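PDB 7CYX: glycine oxidase from Bacillus cereus ATCC 14579, which probably catalyses the FAD-dependent oxidation of glycine by molecular oxygen to glyoxylate, ammonium and hydrogen peroxide, a reaction assigned to thiamine diphosphate biosynthesis. Local coordinates for residues Lys214-Phe219 with Leu327-Gly332; Pro316-His321 with Asp362-Arg367; Ile98-Asp103 with Ile246-Phe251; Lys93-Ile98 with Pro148-Val153; Pro227-Val232 with Pro269-Lys274. All coordinates share one frame; numbering follows the deposited sequence.

Contact 1: residues Lys214-Phe219 with Leu327-Gly332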
# COMPACT_ATOMS: atom_id res chain seq x y z
N LYS A 214 -22.40 -5.96 -24.82
CA LYS A 214 -23.88 -5.81 -24.85
C LYS A 214 -24.29 -4.34 -24.80
O LYS A 214 -25.11 -3.93 -25.57
CB LYS A 214 -24.58 -6.56 -23.71
CG LYS A 214 -25.45 -7.74 -24.13
CD LYS A 214 -25.37 -8.96 -23.22
CE LYS A 214 -25.41 -10.28 -23.98
NZ LYS A 214 -25.10 -11.44 -23.12
N LEU A 215 -23.73 -3.58 -23.87
CA LEU A 215 -24.08 -2.15 -23.68
C LEU A 215 -23.57 -1.30 -24.84
O LEU A 215 -24.16 -0.27 -25.10
CB LEU A 215 -23.49 -1.65 -22.36
CG LEU A 215 -24.14 -2.23 -21.12
CD1 LEU A 215 -23.40 -1.79 -19.88
CD2 LEU A 215 -25.60 -1.83 -21.04
N LEU A 216 -22.58 -1.78 -25.58
CA LEU A 216 -22.03 -1.03 -26.73
C LEU A 216 -22.93 -1.17 -27.96
O LEU A 216 -22.72 -0.42 -28.91
CB LEU A 216 -20.62 -1.54 -27.01
CG LEU A 216 -19.54 -1.10 -26.03
CD1 LEU A 216 -18.21 -1.70 -26.41
CD2 LEU A 216 -19.44 0.41 -26.01
N SER A 217 -23.91 -2.08 -27.92
CA SER A 217 -24.92 -2.35 -28.97
C SER A 217 -25.73 -1.09 -29.26
O SER A 217 -26.05 -0.87 -30.42
CB SER A 217 -25.81 -3.46 -28.56
OG SER A 217 -25.20 -4.69 -28.87
N TYR A 218 -26.00 -0.26 -28.25
CA TYR A 218 -26.70 1.03 -28.45
C TYR A 218 -25.94 1.85 -29.50
O TYR A 218 -26.59 2.46 -30.32
CB TYR A 218 -26.94 1.74 -27.12
CG TYR A 218 -27.96 1.06 -26.25
CD1 TYR A 218 -29.32 1.18 -26.49
CD2 TYR A 218 -27.57 0.25 -25.20
CE1 TYR A 218 -30.25 0.54 -25.70
CE2 TYR A 218 -28.49 -0.39 -24.40
CZ TYR A 218 -29.84 -0.26 -24.66
OH TYR A 218 -30.73 -0.91 -23.87
N PHE A 219 -24.61 1.90 -29.44
CA PHE A 219 -23.82 2.57 -30.49
C PHE A 219 -23.94 1.78 -31.79
O PHE A 219 -24.41 2.36 -32.76
CB PHE A 219 -22.36 2.67 -30.06
CG PHE A 219 -22.11 3.69 -29.00
CD1 PHE A 219 -22.32 3.39 -27.67
CD2 PHE A 219 -21.70 4.97 -29.32
CE1 PHE A 219 -22.09 4.33 -26.69
CE2 PHE A 219 -21.46 5.90 -28.34
CZ PHE A 219 -21.67 5.59 -27.03
N LEU A 327 -25.27 9.30 -23.35
CA LEU A 327 -24.76 7.94 -23.40
C LEU A 327 -23.31 7.99 -23.90
O LEU A 327 -23.03 8.41 -25.02
CB LEU A 327 -25.68 7.11 -24.30
CG LEU A 327 -25.69 5.58 -24.17
CD1 LEU A 327 -25.15 4.93 -25.43
CD2 LEU A 327 -24.94 5.08 -22.95
N TYR A 328 -22.38 7.59 -23.02
CA TYR A 328 -20.97 7.67 -23.26
C TYR A 328 -20.38 6.26 -23.17
O TYR A 328 -20.99 5.38 -22.57
CB TYR A 328 -20.30 8.64 -22.27
CG TYR A 328 -20.81 10.06 -22.30
CD1 TYR A 328 -21.94 10.40 -21.58
CD2 TYR A 328 -20.19 11.05 -23.04
CE1 TYR A 328 -22.46 11.68 -21.60
CE2 TYR A 328 -20.68 12.35 -23.06
CZ TYR A 328 -21.82 12.67 -22.33
OH TYR A 328 -22.35 13.92 -22.29
N ALA A 329 -19.16 6.11 -23.70
CA ALA A 329 -18.40 4.87 -23.73
C ALA A 329 -16.93 5.17 -23.46
O ALA A 329 -16.44 6.20 -23.91
CB ALA A 329 -18.56 4.19 -25.08
N CYS A 330 -16.26 4.25 -22.77
CA CYS A 330 -14.85 4.37 -22.41
C CYS A 330 -14.31 2.98 -22.00
O CYS A 330 -14.15 2.72 -20.83
CB CYS A 330 -14.64 5.43 -21.33
SG CYS A 330 -12.92 5.97 -21.15
N THR A 331 -14.04 2.12 -22.99
CA THR A 331 -13.50 0.76 -22.81
C THR A 331 -12.84 0.27 -24.09
O THR A 331 -13.12 0.78 -25.15
CB THR A 331 -14.57 -0.30 -22.49
OG1 THR A 331 -15.77 0.16 -23.09
CG2 THR A 331 -14.74 -0.53 -21.01
N GLY A 332 -11.99 -0.74 -23.94
CA GLY A 332 -11.27 -1.37 -25.02
C GLY A 332 -9.83 -0.92 -25.08
O GLY A 332 -9.29 -0.80 -26.17
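Leu327 meets the segment Lys214-Phe219 chiefly through one methyl group, CD1, which lies 3.4 Å from Phe219 CE1, the two side chains meeting at a slant. The same Leu327 CD1 also touches Tyr218 CB at 4.0 Å, and so sits against two consecutive aromatic residues, while Leu327 O is 3.7 Å from Phe219 CZ. Tyr328 adds only backbone: its carbonyl carbon C lies 4.1 Å from Phe219 CZ, near the ring plane at the edge, and its side chain starts out away from the segment and packs on Leu351 and Ile352 of helix 341-352. Ala329 turns back, its CB 3.9 Å from Phe219 CE1 and 4.0 Å from Leu216 CD2. Phe219 reaches this strand with its CG anti to the carbonyl carbon (chi1 -74°). Cys330 and Thr331 form a classic beta bulge opposite Tyr317, and Thr331 touches the FAD. Strand 327-331 belongs to the mixed sheet of the Rossmann-type FAD domain. Apolar side chains make the contact, with the Phe219 ring also against the peptide, so shape and burial rather than directional bonds hold it.

Contact 2: residues Pro316-His321 with Asp362-Arg367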
# COMPACT_ATOMS: atom_id res chain seq x y z
N PRO A 316 -9.60 1.82 -28.05
CA PRO A 316 -10.69 1.99 -27.13
C PRO A 316 -11.76 2.95 -27.65
O PRO A 316 -11.45 3.84 -28.38
CB PRO A 316 -10.00 2.63 -25.92
CG PRO A 316 -8.81 3.32 -26.51
CD PRO A 316 -8.35 2.39 -27.59
N TYR A 317 -13.00 2.70 -27.27
CA TYR A 317 -14.10 3.60 -27.65
C TYR A 317 -14.21 4.63 -26.53
O TYR A 317 -14.47 4.25 -25.41
CB TYR A 317 -15.41 2.84 -27.76
CG TYR A 317 -15.33 1.54 -28.51
CD1 TYR A 317 -15.04 0.37 -27.85
CD2 TYR A 317 -15.56 1.48 -29.87
CE1 TYR A 317 -14.98 -0.83 -28.52
CE2 TYR A 317 -15.49 0.28 -30.56
CZ TYR A 317 -15.21 -0.88 -29.88
OH TYR A 317 -15.15 -2.08 -30.50
N MET A 318 -13.94 5.88 -26.85
CA MET A 318 -14.01 7.00 -25.88
C MET A 318 -14.86 8.10 -26.52
O MET A 318 -14.33 8.83 -27.35
CB MET A 318 -12.61 7.54 -25.61
CG MET A 318 -11.60 6.46 -25.38
SD MET A 318 -10.48 6.91 -24.07
CE MET A 318 -9.09 7.47 -25.04
N GLY A 319 -16.12 8.21 -26.12
CA GLY A 319 -16.99 9.17 -26.78
C GLY A 319 -18.45 9.10 -26.39
O GLY A 319 -18.89 8.27 -25.60
N GLU A 320 -19.19 10.06 -26.97
CA GLU A 320 -20.62 10.28 -26.78
C GLU A 320 -21.36 9.71 -28.00
O GLU A 320 -20.88 9.82 -29.13
CB GLU A 320 -20.86 11.78 -26.62
CG GLU A 320 -22.32 12.18 -26.48
CD GLU A 320 -22.57 13.56 -25.90
OE1 GLU A 320 -21.60 14.36 -25.78
OE2 GLU A 320 -23.74 13.82 -25.53
N HIS A 321 -22.51 9.07 -27.75
CA HIS A 321 -23.43 8.58 -28.78
C HIS A 321 -24.00 9.79 -29.52
O HIS A 321 -24.39 10.78 -28.88
CB HIS A 321 -24.53 7.73 -28.14
CG HIS A 321 -25.30 6.85 -29.07
ND1 HIS A 321 -26.13 7.36 -30.04
CD2 HIS A 321 -25.42 5.51 -29.13
CE1 HIS A 321 -26.71 6.36 -30.69
NE2 HIS A 321 -26.29 5.22 -30.15
N ASP A 362 -13.74 9.37 -33.84
CA ASP A 362 -13.23 9.55 -35.18
C ASP A 362 -11.73 9.24 -35.23
O ASP A 362 -11.27 8.46 -36.05
CB ASP A 362 -13.47 10.99 -35.66
CG ASP A 362 -14.04 11.08 -37.07
OD1 ASP A 362 -13.56 10.32 -37.95
OD2 ASP A 362 -14.97 11.90 -37.26
N SER A 363 -10.97 9.88 -34.34
CA SER A 363 -9.53 9.84 -34.39
C SER A 363 -9.00 8.41 -34.16
O SER A 363 -8.03 8.00 -34.80
CB SER A 363 -8.95 10.81 -33.38
OG SER A 363 -7.56 10.57 -33.19
N LEU A 364 -9.59 7.69 -33.21
CA LEU A 364 -9.01 6.39 -32.77
C LEU A 364 -9.60 5.21 -33.57
O LEU A 364 -8.89 4.24 -33.82
CB LEU A 364 -9.22 6.23 -31.25
CG LEU A 364 -8.57 7.29 -30.36
CD1 LEU A 364 -8.88 7.01 -28.90
CD2 LEU A 364 -7.05 7.37 -30.56
N LEU A 365 -10.85 5.29 -34.03
CA LEU A 365 -11.51 4.10 -34.61
C LEU A 365 -11.35 4.01 -36.14
O LEU A 365 -11.37 2.89 -36.68
CB LEU A 365 -12.98 4.10 -34.15
CG LEU A 365 -13.18 4.27 -32.64
CD1 LEU A 365 -14.65 4.36 -32.29
CD2 LEU A 365 -12.52 3.15 -31.87
N SER A 366 -11.14 5.12 -36.86
CA SER A 366 -10.88 5.06 -38.33
C SER A 366 -9.39 4.87 -38.63
O SER A 366 -8.55 5.57 -38.11
CB SER A 366 -11.40 6.25 -39.10
OG SER A 366 -11.46 7.41 -38.30
N ARG A 367 -9.12 3.92 -39.51
CA ARG A 367 -7.81 3.69 -40.07
C ARG A 367 -7.94 3.66 -41.59
O ARG A 367 -8.67 2.85 -42.14
CB ARG A 367 -7.22 2.40 -39.49
CG ARG A 367 -6.86 2.49 -38.01
CD ARG A 367 -7.90 1.90 -37.06
NE ARG A 367 -7.36 1.73 -35.71
CZ ARG A 367 -6.55 0.73 -35.34
NH1 ARG A 367 -6.41 -0.34 -36.11
NH2 ARG A 367 -5.86 0.82 -34.22
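Leu364 and Leu365, consecutive on the last turn of helix 360-365, both point at the segment Pro316-His321 and carry the contact. Leu364 presents CD1, which lies 3.9 Å from Met318 CE and 4.4 Å from Pro316 CG. Met318 brings its terminal methyl there by bending at chi2 and chi3 (-140° and -100°), since its CB sets off to one side of the helix. Leu365 uses both methyls: CD1 is 3.9 Å from Tyr317 CD2, the two side chains crossing at about a right angle, and CD2 is 3.7 Å from the backbone atom Pro316 O. Pro316, third in buried surface, thus meets both leucines. Beyond the two segments, the Tyr317 ring stacks on Trp223 and its OH hydrogen-bonds to Gly224 O, while Leu364 also packs on helix 61-70. Short strand 317-318 is the outermost strand of its sheet within the chain, and the C-terminal helix lies against it. With methyl groups doing nearly all the touching, the chemistry implies hydrophobic packing without directional bonds between the segments.

Contact 3: residues Ile98-Asp103 with Ile246-Phe251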
# COMPACT_ATOMS: atom_id res chain seq x y z
N ILE A 98 15.47 -5.69 -23.37
CA ILE A 98 16.67 -6.52 -23.41
C ILE A 98 16.65 -7.38 -24.68
O ILE A 98 15.58 -7.64 -25.24
CB ILE A 98 16.77 -7.38 -22.14
CG1 ILE A 98 15.58 -8.34 -22.02
CG2 ILE A 98 16.92 -6.49 -20.92
CD1 ILE A 98 15.75 -9.35 -20.95
N ALA A 99 17.84 -7.84 -25.07
CA ALA A 99 18.01 -8.74 -26.21
C ALA A 99 19.09 -9.76 -25.87
O ALA A 99 20.13 -9.40 -25.34
CB ALA A 99 18.35 -7.95 -27.44
N GLN A 100 18.81 -11.03 -26.20
CA GLN A 100 19.67 -12.17 -25.90
C GLN A 100 20.27 -12.76 -27.18
O GLN A 100 21.16 -13.60 -27.11
CB GLN A 100 18.85 -13.21 -25.12
CG GLN A 100 18.35 -12.70 -23.77
CD GLN A 100 17.32 -13.62 -23.15
OE1 GLN A 100 16.17 -13.66 -23.58
NE2 GLN A 100 17.73 -14.38 -22.15
N ASN A 101 19.79 -12.30 -28.34
CA ASN A 101 20.30 -12.67 -29.68
C ASN A 101 20.20 -11.47 -30.64
O ASN A 101 19.51 -10.46 -30.37
CB ASN A 101 19.57 -13.89 -30.23
CG ASN A 101 18.10 -13.63 -30.45
OD1 ASN A 101 17.72 -12.76 -31.22
ND2 ASN A 101 17.24 -14.39 -29.79
N GLU A 102 20.84 -11.63 -31.81
CA GLU A 102 21.13 -10.55 -32.78
C GLU A 102 19.87 -10.08 -33.52
O GLU A 102 19.74 -8.88 -33.82
CB GLU A 102 22.20 -11.03 -33.77
CG GLU A 102 23.61 -11.01 -33.20
CD GLU A 102 24.25 -9.63 -33.11
OE1 GLU A 102 25.22 -9.49 -32.33
OE2 GLU A 102 23.79 -8.70 -33.83
N ASP A 103 18.97 -11.00 -33.86
CA ASP A 103 17.67 -10.61 -34.42
C ASP A 103 17.03 -9.59 -33.47
O ASP A 103 16.51 -8.57 -33.90
CB ASP A 103 16.69 -11.79 -34.58
CG ASP A 103 17.27 -13.04 -35.21
OD1 ASP A 103 18.50 -13.24 -35.13
OD2 ASP A 103 16.47 -13.82 -35.77
N ILE A 246 12.33 -4.97 -16.55
CA ILE A 246 13.01 -5.34 -17.82
C ILE A 246 11.90 -5.84 -18.75
O ILE A 246 10.94 -6.41 -18.26
CB ILE A 246 14.14 -6.36 -17.65
CG1 ILE A 246 13.61 -7.72 -17.23
CG2 ILE A 246 15.20 -5.84 -16.71
CD1 ILE A 246 12.94 -8.47 -18.35
N PHE A 247 12.06 -5.60 -20.04
CA PHE A 247 11.04 -5.97 -21.03
C PHE A 247 11.71 -6.81 -22.10
O PHE A 247 12.89 -6.61 -22.36
CB PHE A 247 10.51 -4.68 -21.65
CG PHE A 247 9.09 -4.74 -22.13
CD1 PHE A 247 8.04 -4.69 -21.24
CD2 PHE A 247 8.81 -4.80 -23.48
CE1 PHE A 247 6.74 -4.74 -21.69
CE2 PHE A 247 7.50 -4.84 -23.93
CZ PHE A 247 6.47 -4.81 -23.03
N GLN A 248 10.96 -7.74 -22.69
CA GLN A 248 11.50 -8.58 -23.77
C GLN A 248 10.34 -9.07 -24.63
O GLN A 248 9.73 -10.05 -24.24
CB GLN A 248 12.29 -9.76 -23.21
CG GLN A 248 13.14 -10.46 -24.25
CD GLN A 248 13.59 -11.82 -23.78
OE1 GLN A 248 12.79 -12.65 -23.39
NE2 GLN A 248 14.89 -12.06 -23.83
N GLU A 249 10.07 -8.37 -25.73
CA GLU A 249 9.02 -8.77 -26.70
C GLU A 249 7.71 -9.06 -25.96
O GLU A 249 7.20 -10.19 -26.11
CB GLU A 249 9.47 -10.02 -27.44
CG GLU A 249 10.35 -9.77 -28.64
CD GLU A 249 10.12 -10.79 -29.73
OE1 GLU A 249 9.41 -10.47 -30.69
OE2 GLU A 249 10.62 -11.91 -29.59
N ARG A 250 7.27 -8.11 -25.15
CA ARG A 250 6.04 -8.11 -24.30
C ARG A 250 6.25 -8.82 -22.95
O ARG A 250 5.58 -8.44 -22.01
CB ARG A 250 4.75 -8.47 -25.04
CG ARG A 250 4.42 -7.58 -26.22
CD ARG A 250 3.46 -8.26 -27.17
NE ARG A 250 2.56 -7.36 -27.88
CZ ARG A 250 1.32 -7.66 -28.21
NH1 ARG A 250 0.80 -8.82 -27.86
NH2 ARG A 250 0.57 -6.79 -28.86
N PHE A 251 7.16 -9.78 -22.87
CA PHE A 251 7.41 -10.48 -21.59
C PHE A 251 8.11 -9.52 -20.63
O PHE A 251 8.99 -8.77 -21.03
CB PHE A 251 8.23 -11.74 -21.83
CG PHE A 251 8.39 -12.64 -20.64
CD1 PHE A 251 7.43 -13.59 -20.34
CD2 PHE A 251 9.50 -12.56 -19.83
CE1 PHE A 251 7.58 -14.42 -19.25
CE2 PHE A 251 9.64 -13.39 -18.74
CZ PHE A 251 8.68 -14.32 -18.45
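Ile98 N donates a hydrogen bond to Phe247 O, pairing strands 95-99 and 246-248 side by side in the large mixed sheet, where they run parallel. Ile98 N lies 2.9 Å from Phe247 O, with an N-H...O angle of 160°; the donor lies nearly along the C=O axis (168°). Phe247 N is bonded in turn to Tyr96, which continues the ladder. Apolar contacts gather round Ile98, whose CG1 lies between its backbone N and carbonyl carbon (chi1 62°). From there Ile98 CG1 comes 3.8 Å from Gln248 CB, and Ile98 CD1 comes 3.9 Å from Ile246 CD1, the two isoleucines meeting at an oblique angle. Helix 278-291 adds Ile291 against Ile98 and Gln248. The polar ends of Gln100 and Gln248 are modelled doubtfully close; Gln100 NE2 has hydrogen-bond partners in Ser140 and Thr290. At the end of the strand, a type I' turn from Gln248 to Phe251 reverses the chain into strand 251-256, closed by Gln248 N to Phe251 O at 2.8 Å and Phe251 N to Gln248 O at 2.9 Å.

Contact 4: residues Lys93-Ile98 with Pro148-Val153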
# COMPACT_ATOMS: atom_id res chain seq x y z
N LYS A 93 12.18 4.77 -12.50
CA LYS A 93 13.62 4.44 -12.46
C LYS A 93 14.04 3.94 -13.84
O LYS A 93 15.10 3.36 -13.94
CB LYS A 93 13.89 3.42 -11.36
CG LYS A 93 13.87 3.96 -9.94
CD LYS A 93 14.14 5.45 -9.89
CE LYS A 93 14.24 6.02 -8.50
NZ LYS A 93 14.88 7.36 -8.49
N GLY A 94 13.20 4.14 -14.85
CA GLY A 94 13.47 3.72 -16.23
C GLY A 94 13.02 2.30 -16.49
O GLY A 94 12.59 1.65 -15.56
N ILE A 95 13.12 1.87 -17.74
CA ILE A 95 12.75 0.49 -18.16
C ILE A 95 13.73 0.04 -19.24
O ILE A 95 14.10 0.86 -20.05
CB ILE A 95 11.32 0.41 -18.68
CG1 ILE A 95 10.29 0.59 -17.57
CG2 ILE A 95 11.11 -0.89 -19.41
CD1 ILE A 95 8.88 0.63 -18.06
N TYR A 96 14.11 -1.23 -19.20
CA TYR A 96 15.03 -1.81 -20.17
C TYR A 96 14.25 -2.67 -21.16
O TYR A 96 13.39 -3.46 -20.77
CB TYR A 96 16.11 -2.66 -19.50
CG TYR A 96 17.01 -1.95 -18.52
CD1 TYR A 96 16.66 -1.87 -17.18
CD2 TYR A 96 18.24 -1.40 -18.90
CE1 TYR A 96 17.47 -1.25 -16.26
CE2 TYR A 96 19.07 -0.78 -17.97
CZ TYR A 96 18.67 -0.68 -16.65
OH TYR A 96 19.43 -0.08 -15.68
N ARG A 97 14.56 -2.51 -22.45
CA ARG A 97 14.28 -3.56 -23.40
C ARG A 97 15.57 -4.37 -23.52
O ARG A 97 16.62 -3.80 -23.74
CB ARG A 97 13.94 -3.03 -24.80
CG ARG A 97 12.55 -2.44 -24.95
CD ARG A 97 12.29 -2.14 -26.43
NE ARG A 97 11.25 -1.14 -26.63
CZ ARG A 97 10.04 -1.40 -27.10
NH1 ARG A 97 9.69 -2.64 -27.41
NH2 ARG A 97 9.18 -0.41 -27.29
N ILE A 98 15.47 -5.69 -23.37
CA ILE A 98 16.67 -6.52 -23.41
C ILE A 98 16.65 -7.38 -24.68
O ILE A 98 15.58 -7.64 -25.24
CB ILE A 98 16.77 -7.38 -22.14
CG1 ILE A 98 15.58 -8.34 -22.02
CG2 ILE A 98 16.92 -6.49 -20.92
CD1 ILE A 98 15.75 -9.35 -20.95
N PRO A 148 15.28 6.24 -19.55
CA PRO A 148 15.33 6.72 -18.17
C PRO A 148 14.01 7.30 -17.64
O PRO A 148 13.83 7.32 -16.44
CB PRO A 148 16.38 7.85 -18.16
CG PRO A 148 16.92 7.94 -19.58
CD PRO A 148 16.05 7.08 -20.47
N LYS A 149 13.12 7.74 -18.54
CA LYS A 149 11.88 8.45 -18.18
C LYS A 149 10.69 7.49 -17.99
O LYS A 149 9.61 7.94 -17.62
CB LYS A 149 11.52 9.49 -19.26
CG LYS A 149 12.34 10.78 -19.23
CD LYS A 149 11.82 11.83 -18.25
CE LYS A 149 12.88 12.83 -17.85
NZ LYS A 149 13.83 12.26 -16.88
N ASP A 150 10.85 6.20 -18.28
CA ASP A 150 9.75 5.26 -18.13
C ASP A 150 9.63 4.88 -16.65
O ASP A 150 10.53 5.06 -15.88
CB ASP A 150 9.93 4.01 -19.00
CG ASP A 150 9.38 4.14 -20.41
OD1 ASP A 150 9.00 5.27 -20.81
OD2 ASP A 150 9.36 3.11 -21.13
N GLY A 151 8.48 4.32 -16.30
CA GLY A 151 8.26 3.89 -14.92
C GLY A 151 7.00 3.06 -14.82
O GLY A 151 6.51 2.62 -15.83
N HIS A 152 6.50 2.90 -13.61
CA HIS A 152 5.29 2.07 -13.46
C HIS A 152 4.58 2.44 -12.17
O HIS A 152 5.11 3.21 -11.38
CB HIS A 152 5.69 0.60 -13.46
CG HIS A 152 6.77 0.29 -12.50
ND1 HIS A 152 6.60 -0.60 -11.48
CD2 HIS A 152 8.02 0.77 -12.37
CE1 HIS A 152 7.71 -0.68 -10.78
NE2 HIS A 152 8.59 0.15 -11.31
N VAL A 153 3.40 1.88 -12.00
CA VAL A 153 2.57 2.09 -10.78
C VAL A 153 2.02 0.75 -10.33
O VAL A 153 2.29 -0.26 -10.97
CB VAL A 153 1.42 3.06 -11.09
CG1 VAL A 153 1.91 4.49 -11.20
CG2 VAL A 153 0.68 2.65 -12.34
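Ile95 CG1 and Asp150 CG each stand anti to their own carbonyl carbon (chi1 -71° and -87°), and from these positions the two side chains meet. The contact lies where strand 95-99, of the large mixed sheet, meets the turn leading into strand 151-152, which pairs with strand 49-50 in a separate two-stranded antiparallel sheet. The two side chains cross at about a right angle, and the aliphatic part of Asp150 does the touching: its CB is 3.7 Å from Ile95 CD1. The isoleucine methyl extends on to the backbone, with Ile95 CD1 3.8 Å from Gly151 O. Ile95 therefore packs partly on carbon and partly on a peptide oxygen. Its side chain also comes about 4 Å from that of Leu49, an FAD-binding residue, which places this junction close to the cofactor, about 8 Å from the FAD by the side chain of Ile95.

The backbones come close at Gly94 and Pro148, with their CA atoms 4.0 Å apart. Gly94, with a positive phi of 87° and no side chain, fits this close approach. Nearby, Lys93 O accepts a hydrogen bond from Tyr146 OH, and Ile95 is bonded through its backbone to Tyr147 of the neighbouring strand. The single hydrogen bond across the contact is weak and bent: Gly94 N to Asp150 O, 3.0 Å.

Contact 5: residues Pro227-Val232 with Pro269-Lys274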
# COMPACT_ATOMS: atom_id res chain seq x y z
N PRO A 227 -12.32 -10.49 -23.87
CA PRO A 227 -11.17 -10.75 -23.00
C PRO A 227 -9.97 -11.47 -23.64
O PRO A 227 -10.13 -12.51 -24.27
CB PRO A 227 -11.73 -11.75 -21.96
CG PRO A 227 -12.79 -12.51 -22.74
CD PRO A 227 -13.43 -11.42 -23.60
N VAL A 228 -8.78 -10.95 -23.38
CA VAL A 228 -7.57 -11.65 -23.73
C VAL A 228 -6.88 -12.03 -22.43
O VAL A 228 -6.32 -11.19 -21.74
CB VAL A 228 -6.71 -10.83 -24.70
CG1 VAL A 228 -5.41 -11.54 -25.03
CG2 VAL A 228 -7.49 -10.50 -25.98
N LYS A 229 -7.01 -13.31 -22.06
CA LYS A 229 -6.62 -13.79 -20.76
C LYS A 229 -5.10 -13.69 -20.68
O LYS A 229 -4.43 -13.93 -21.64
CB LYS A 229 -7.14 -15.22 -20.54
CG LYS A 229 -6.34 -16.05 -19.54
CD LYS A 229 -6.91 -17.45 -19.38
CE LYS A 229 -6.29 -18.23 -18.23
NZ LYS A 229 -6.85 -19.59 -18.10
N GLY A 230 -4.59 -13.27 -19.52
CA GLY A 230 -3.14 -13.26 -19.26
C GLY A 230 -2.85 -13.78 -17.88
O GLY A 230 -3.53 -13.38 -16.93
N GLU A 231 -1.88 -14.71 -17.80
CA GLU A 231 -1.50 -15.37 -16.58
C GLU A 231 -0.17 -14.78 -16.14
O GLU A 231 0.69 -14.57 -16.99
CB GLU A 231 -1.32 -16.88 -16.78
CG GLU A 231 -2.62 -17.65 -16.86
CD GLU A 231 -2.58 -18.84 -17.80
OE1 GLU A 231 -2.25 -18.63 -18.99
OE2 GLU A 231 -2.87 -19.97 -17.33
N VAL A 232 -0.04 -14.51 -14.83
CA VAL A 232 1.16 -13.94 -14.28
C VAL A 232 1.51 -14.61 -12.95
O VAL A 232 0.67 -15.17 -12.26
CB VAL A 232 1.12 -12.41 -14.22
CG1 VAL A 232 -0.19 -11.83 -14.74
CG2 VAL A 232 1.46 -11.86 -12.84
N PRO A 269 -6.56 -15.40 -26.07
CA PRO A 269 -7.73 -14.62 -26.46
C PRO A 269 -9.07 -15.37 -26.40
O PRO A 269 -9.10 -16.58 -26.49
CB PRO A 269 -7.40 -14.21 -27.91
CG PRO A 269 -6.41 -15.25 -28.41
CD PRO A 269 -5.70 -15.78 -27.19
N HIS A 270 -10.16 -14.60 -26.22
CA HIS A 270 -11.56 -15.06 -26.22
C HIS A 270 -11.82 -16.13 -25.15
O HIS A 270 -12.33 -17.20 -25.44
CB HIS A 270 -11.98 -15.51 -27.63
CG HIS A 270 -12.17 -14.37 -28.58
ND1 HIS A 270 -11.25 -14.07 -29.58
CD2 HIS A 270 -13.16 -13.46 -28.68
CE1 HIS A 270 -11.66 -13.01 -30.24
NE2 HIS A 270 -12.83 -12.61 -29.70
N THR A 271 -11.49 -15.81 -23.89
CA THR A 271 -11.99 -16.60 -22.77
C THR A 271 -12.02 -15.72 -21.51
O THR A 271 -11.12 -14.93 -21.30
CB THR A 271 -11.16 -17.87 -22.57
OG1 THR A 271 -11.76 -18.67 -21.56
CG2 THR A 271 -9.74 -17.61 -22.12
N PHE A 272 -13.06 -15.90 -20.70
CA PHE A 272 -13.23 -15.24 -19.39
C PHE A 272 -12.63 -16.09 -18.26
O PHE A 272 -12.69 -15.72 -17.09
CB PHE A 272 -14.72 -14.95 -19.12
CG PHE A 272 -15.35 -13.97 -20.07
CD1 PHE A 272 -15.92 -14.39 -21.26
CD2 PHE A 272 -15.35 -12.60 -19.79
CE1 PHE A 272 -16.50 -13.48 -22.14
CE2 PHE A 272 -15.93 -11.70 -20.66
CZ PHE A 272 -16.50 -12.13 -21.84
N ASN A 273 -12.02 -17.22 -18.62
CA ASN A 273 -11.45 -18.16 -17.65
C ASN A 273 -10.30 -17.55 -16.83
O ASN A 273 -9.28 -17.15 -17.39
CB ASN A 273 -10.93 -19.41 -18.35
CG ASN A 273 -10.82 -20.55 -17.38
OD1 ASN A 273 -11.82 -21.18 -17.06
ND2 ASN A 273 -9.64 -20.76 -16.85
N LYS A 274 -10.43 -17.53 -15.50
CA LYS A 274 -9.44 -16.91 -14.60
C LYS A 274 -8.57 -17.95 -13.85
O LYS A 274 -7.87 -17.56 -12.95
CB LYS A 274 -10.12 -16.05 -13.54
CG LYS A 274 -11.18 -15.05 -14.01
CD LYS A 274 -10.75 -13.58 -14.08
CE LYS A 274 -10.09 -13.03 -12.83
NZ LYS A 274 -11.01 -12.18 -12.04
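Pro227 lies over one face of the Phe272 ring, with the two side chains crossing at about a right angle. Pro227 CG stands 3.6 Å from the ring centroid and only 3° off the normal, a CH-pi contact over the centre, while Pro227 CD is 3.6 Å from Phe272 CZ at the far end of the ring. Lys229 lies alongside Asn273, pointing the same way. With CG anti to the backbone N (chi1 154°) and the chain extended beyond, Lys229 passes Asn273 O, 3.1 Å from its CD, and Thr271 CG2, 3.9 Å from its CB; its NZ is bonded to Thr275 O and Gln277 OE1. Val228 and Pro269 form an antiparallel non-hydrogen-bonded pair, and their side chains meet at a slant, Val228 CG2 to Pro269 CB 4.2 Å. A weak bond, His270 N to Pro227 O at 2.9 Å, follows. Past it, Thr271 OG1 accepts from Asn273 N (3.3 Å), forming an ST turn. The arrangement is an antiparallel strand pair running out into a loop, in the large sheet whose strand 225-236 reaches the FAD pocket through Val232.

From the N terminus, contact 4 opens first at 93-98 and closes a loop at 148-153. Contact 3 starts on the same strand, sharing Ile98, and closes at 246-251, so it crosses contact 4. Contact 1 opens at 214-219 and closes at 327-332; it crosses contact 3 and encloses contact 5, whose loop from 227-232 to 269-274 also crosses contact 3. Contact 2, from 316-321 to 362-367, opens before contact 1 closes and crosses it. Contacts 3, 4 and 5 all reach the large mixed sheet. Contacts 1 and 2 share the Rossmann-type sheet and touch through His321; contact 1 lies on the opposite side of the chain's centre from contacts 3 and 4.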